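Local atomic coordinates of cyclodipeptide synthase, BtCDPS (Bacillus thermoamylovorans, PDB entry 6ZTU), a protein that probably joins two aminoacyl groups, as other cyclodipeptide synthases do with aminoacyl-tRNAs, to make a cyclic dipeptide. Residues His28-Ile33 / Ser189-Lys194. Residues are numbered along the deposited sequence; the frame is centred on the assembly and turned at random.
Sequences HILLGI and SILGYK. With 0RE ((2S)-hexane-1,2-diol), chain B.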
ATOM      1  N   HIS A  28     -11.016   9.494   6.708  1.00 24.66           N
ATOM      2  CA  HIS A  28      -9.830   9.571   5.871  1.00 23.73           C
ATOM      3  C   HIS A  28      -9.635   8.249   5.144  1.00 22.86           C
ATOM      4  O   HIS A  28      -9.847   7.179   5.725  1.00 23.51           O
ATOM      5  CB  HIS A  28      -8.590   9.903   6.711  1.00 24.09           C
ATOM      6  CG  HIS A  28      -7.332   9.996   5.914  1.00 24.65           C
ATOM      7  ND1 HIS A  28      -6.501   8.917   5.704  1.00 26.53           N
ATOM      8  CD2 HIS A  28      -6.763  11.041   5.270  1.00 25.50           C
ATOM      9  CE1 HIS A  28      -5.471   9.294   4.970  1.00 25.47           C
ATOM     10  NE2 HIS A  28      -5.609  10.578   4.688  1.00 25.61           N
ATOM     11  N   ILE A  29      -9.234   8.339   3.880  1.00 22.80           N
ATOM     12  CA  ILE A  29      -8.819   7.183   3.096  1.00 22.81           C
ATOM     13  C   ILE A  29      -7.399   7.418   2.590  1.00 24.34           C
ATOM     14  O   ILE A  29      -7.041   8.528   2.170  1.00 24.11           O
ATOM     15  CB  ILE A  29      -9.800   6.891   1.938  1.00 23.38           C
ATOM     16  CG1 ILE A  29      -9.394   5.626   1.173  1.00 24.73           C
ATOM     17  CG2 ILE A  29      -9.891   8.091   1.000  1.00 24.89           C
ATOM     18  CD1 ILE A  29     -10.482   5.124   0.208  1.00 23.34           C
ATOM     19  N   LEU A  30      -6.572   6.378   2.694  1.00 20.40           N
ATOM     20  CA  LEU A  30      -5.230   6.360   2.128  1.00 20.40           C
ATOM     21  C   LEU A  30      -5.256   5.402   0.943  1.00 23.93           C
ATOM     22  O   LEU A  30      -5.520   4.208   1.120  1.00 22.98           O
ATOM     23  CB  LEU A  30      -4.205   5.909   3.178  1.00 21.21           C
ATOM     24  CG  LEU A  30      -2.723   5.919   2.771  1.00 20.72           C
ATOM     25  CD1 LEU A  30      -2.281   7.348   2.420  1.00 20.94           C
ATOM     26  CD2 LEU A  30      -1.845   5.348   3.856  1.00 22.62           C
ATOM     27  N   LEU A  31      -4.999   5.922  -0.252  1.00 22.27           N
ATOM     28  CA  LEU A  31      -5.087   5.128  -1.477  1.00 22.55           C
ATOM     29  C   LEU A  31      -3.705   4.567  -1.782  1.00 21.90           C
ATOM     30  O   LEU A  31      -2.778   5.324  -2.053  1.00 22.40           O
ATOM     31  CB  LEU A  31      -5.598   5.989  -2.631  1.00 22.49           C
ATOM     32  CG  LEU A  31      -7.047   6.448  -2.496  1.00 23.10           C
ATOM     33  CD1 LEU A  31      -7.333   7.536  -3.527  1.00 24.87           C
ATOM     34  CD2 LEU A  31      -7.988   5.255  -2.692  1.00 24.05           C
ATOM     35  N   GLY A  32      -3.561   3.244  -1.708  1.00 22.78           N
ATOM     36  CA  GLY A  32      -2.273   2.635  -1.991  1.00 24.49           C
ATOM     37  C   GLY A  32      -2.096   2.382  -3.475  1.00 24.96           C
ATOM     38  O   GLY A  32      -2.903   1.674  -4.080  1.00 24.38           O
ATOM     39  N   ILE A  33      -1.067   2.974  -4.082  1.00 23.22           N
ATOM     40  CA  ILE A  33      -0.804   2.843  -5.514  1.00 24.26           C
ATOM     41  C   ILE A  33       0.446   1.991  -5.660  1.00 26.94           C
ATOM     42  O   ILE A  33       1.539   2.407  -5.260  1.00 26.06           O
ATOM     43  CB  ILE A  33      -0.622   4.205  -6.196  1.00 26.55           C
ATOM     44  CG1 ILE A  33      -1.766   5.160  -5.845  1.00 28.32           C
ATOM     45  CG2 ILE A  33      -0.475   4.025  -7.710  1.00 27.57           C
ATOM     46  CD1 ILE A  33      -3.147   4.629  -6.175  1.00 29.19           C
ATOM     47  N   SER A 189      -2.237   7.395  12.239  1.00 22.14           N
ATOM     48  CA  SER A 189      -1.426   8.032  13.267  1.00 25.40           C
ATOM     49  C   SER A 189      -0.134   8.588  12.695  1.00 26.68           C
ATOM     50  O   SER A 189       0.341   9.636  13.156  1.00 26.62           O
ATOM     51  CB  SER A 189      -1.131   7.037  14.382  1.00 25.86           C
ATOM     52  OG  SER A 189      -2.296   6.812  15.162  1.00 28.59           O
ATOM     53  N   ILE A 190       0.449   7.916  11.696  1.00 23.01           N
ATOM     54  CA  ILE A 190       1.636   8.471  11.026  1.00 22.28           C
ATOM     55  C   ILE A 190       1.307   9.810  10.372  1.00 23.42           C
ATOM     56  O   ILE A 190       2.069  10.786  10.478  1.00 23.55           O
ATOM     57  CB  ILE A 190       2.187   7.473   9.987  1.00 21.48           C
ATOM     58  CG1 ILE A 190       2.764   6.242  10.682  1.00 21.56           C
ATOM     59  CG2 ILE A 190       3.241   8.146   9.078  1.00 23.83           C
ATOM     60  CD1 ILE A 190       3.019   5.100   9.688  1.00 20.85           C
ATOM     61  N   LEU A 191       0.173   9.873   9.667  1.00 22.10           N
ATOM     62  CA  LEU A 191      -0.163  11.074   8.909  1.00 22.10           C
ATOM     63  C   LEU A 191      -0.799  12.164   9.768  1.00 22.20           C
ATOM     64  O   LEU A 191      -0.718  13.348   9.408  1.00 26.93           O
ATOM     65  CB  LEU A 191      -1.100  10.718   7.754  1.00 22.69           C
ATOM     66  CG  LEU A 191      -0.474   9.902   6.618  1.00 25.22           C
ATOM     67  CD1 LEU A 191      -1.576   9.189   5.847  1.00 26.41           C
ATOM     68  CD2 LEU A 191       0.316  10.813   5.699  1.00 26.75           C
ATOM     69  N   GLY A 192      -1.411  11.805  10.886  1.00 23.61           N
ATOM     70  CA  GLY A 192      -2.043  12.767  11.758  1.00 25.52           C
ATOM     71  C   GLY A 192      -3.544  12.901  11.603  1.00 28.02           C
ATOM     72  O   GLY A 192      -4.083  13.971  11.897  1.00 29.57           O
ATOM     73  N   TYR A 193      -4.233  11.860  11.144  1.00 25.02           N
ATOM     74  CA  TYR A 193      -5.691  11.843  11.116  1.00 26.29           C
ATOM     75  C   TYR A 193      -6.233  11.047  12.295  1.00 24.69           C
ATOM     76  O   TYR A 193      -5.554  10.183  12.855  1.00 26.16           O
ATOM     77  CB  TYR A 193      -6.206  11.266   9.789  1.00 26.99           C
ATOM     78  CG  TYR A 193      -5.824  12.171   8.662  1.00 23.80           C
ATOM     79  CD1 TYR A 193      -6.581  13.299   8.367  1.00 24.67           C
ATOM     80  CD2 TYR A 193      -4.656  11.954   7.932  1.00 24.87           C
ATOM     81  CE1 TYR A 193      -6.211  14.161   7.362  1.00 26.61           C
ATOM     82  CE2 TYR A 193      -4.282  12.818   6.919  1.00 27.21           C
ATOM     83  CZ  TYR A 193      -5.067  13.920   6.639  1.00 28.51           C
ATOM     84  OH  TYR A 193      -4.693  14.793   5.637  1.00 30.10           O
ATOM     85  N   LYS A 194      -7.464  11.378  12.700  1.00 26.06           N
ATOM     86  CA  LYS A 194      -8.080  10.697  13.831  1.00 25.99           C
ATOM     87  C   LYS A 194      -8.189   9.203  13.584  1.00 25.97           C
ATOM     88  O   LYS A 194      -8.051   8.396  14.514  1.00 25.08           O
ATOM     89  CB  LYS A 194      -9.470  11.278  14.089  1.00 29.55           C
ATOM     90  CG  LYS A 194     -10.088  10.800  15.387  1.00 34.65           C
ATOM     91  CD  LYS A 194     -11.538  10.375  15.209  1.00 45.22           C
ATOM     92  CE  LYS A 194     -12.415  11.550  14.836  1.00 46.67           C
ATOM     93  NZ  LYS A 194     -13.863  11.271  15.106  1.00 49.57           N
TER
HETATM   94  O01 0RE B 301       0.941  -2.713  -1.178  1.00 43.67           O
HETATM   95  C02 0RE B 301      -0.065  -2.196  -1.991  1.00 43.91           C
HETATM   96  C03 0RE B 301      -0.580  -0.904  -1.365  1.00 36.16           C
HETATM   97  O04 0RE B 301      -1.466  -1.210  -0.322  1.00 39.28           O
HETATM   98  C05 0RE B 301       0.609  -0.105  -0.847  1.00 38.04           C
HETATM   99  C06 0RE B 301       1.545   0.244  -2.004  1.00 36.67           C
HETATM  100  C07 0RE B 301       2.788   0.911  -1.427  1.00 37.19           C
HETATM  101  C08 0RE B 301       2.762   2.354  -1.900  1.00 31.68           C
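An offset stack between the rings of H28 and Y193, flanked by a small leucine contact, packs the end of helix 167-191 and the turn after it against one face of the central sheet, on strand 28-32. The two ring centroids lie 4.0 Å apart with their planes tilted by 20°. H28 CD2 sits over the middle of the tyrosine ring, 3.3 Å above its plane, whereas Y193 CD2 comes down nearer the rim of the imidazole. The closest pair is H28 NE2 and Y193 CE2, at 3.4 Å. Two hydrogen bonds fix the imidazole's rotation: ND1 to S196 OG and NE2 to T60 OG1, on the two strands that neighbour 28-32. With CG beside its backbone N (chi1 -65°), anti to the carbonyl carbon, Y193 brings its ring over one face of the imidazole. Replacing Y193 with an alanine would probably uncover this side of the imidazole and leave the helix end touching the strand mainly through L191. Beside the stack, L191 reaches in with one methyl: its CD1 lies 4.0 Å from L30 CD1 and equally far from H28 CE1, meeting the imidazole obliquely. Between L191 and Y193, G192 ends the helix with positive phi (99°), where a CB would jam against the preceding carbonyl oxygen. Further along, G32 and I33 line the hexanediol pocket, where E180 of helix 167-191 hydrogen-bonds the diol through OE1. The contact thus lies at the start of a parallel strand whose C-terminal end lines the pocket, consistent with the Rossmann-like fold of the HUP clan, to which cyclodipeptide synthases belong.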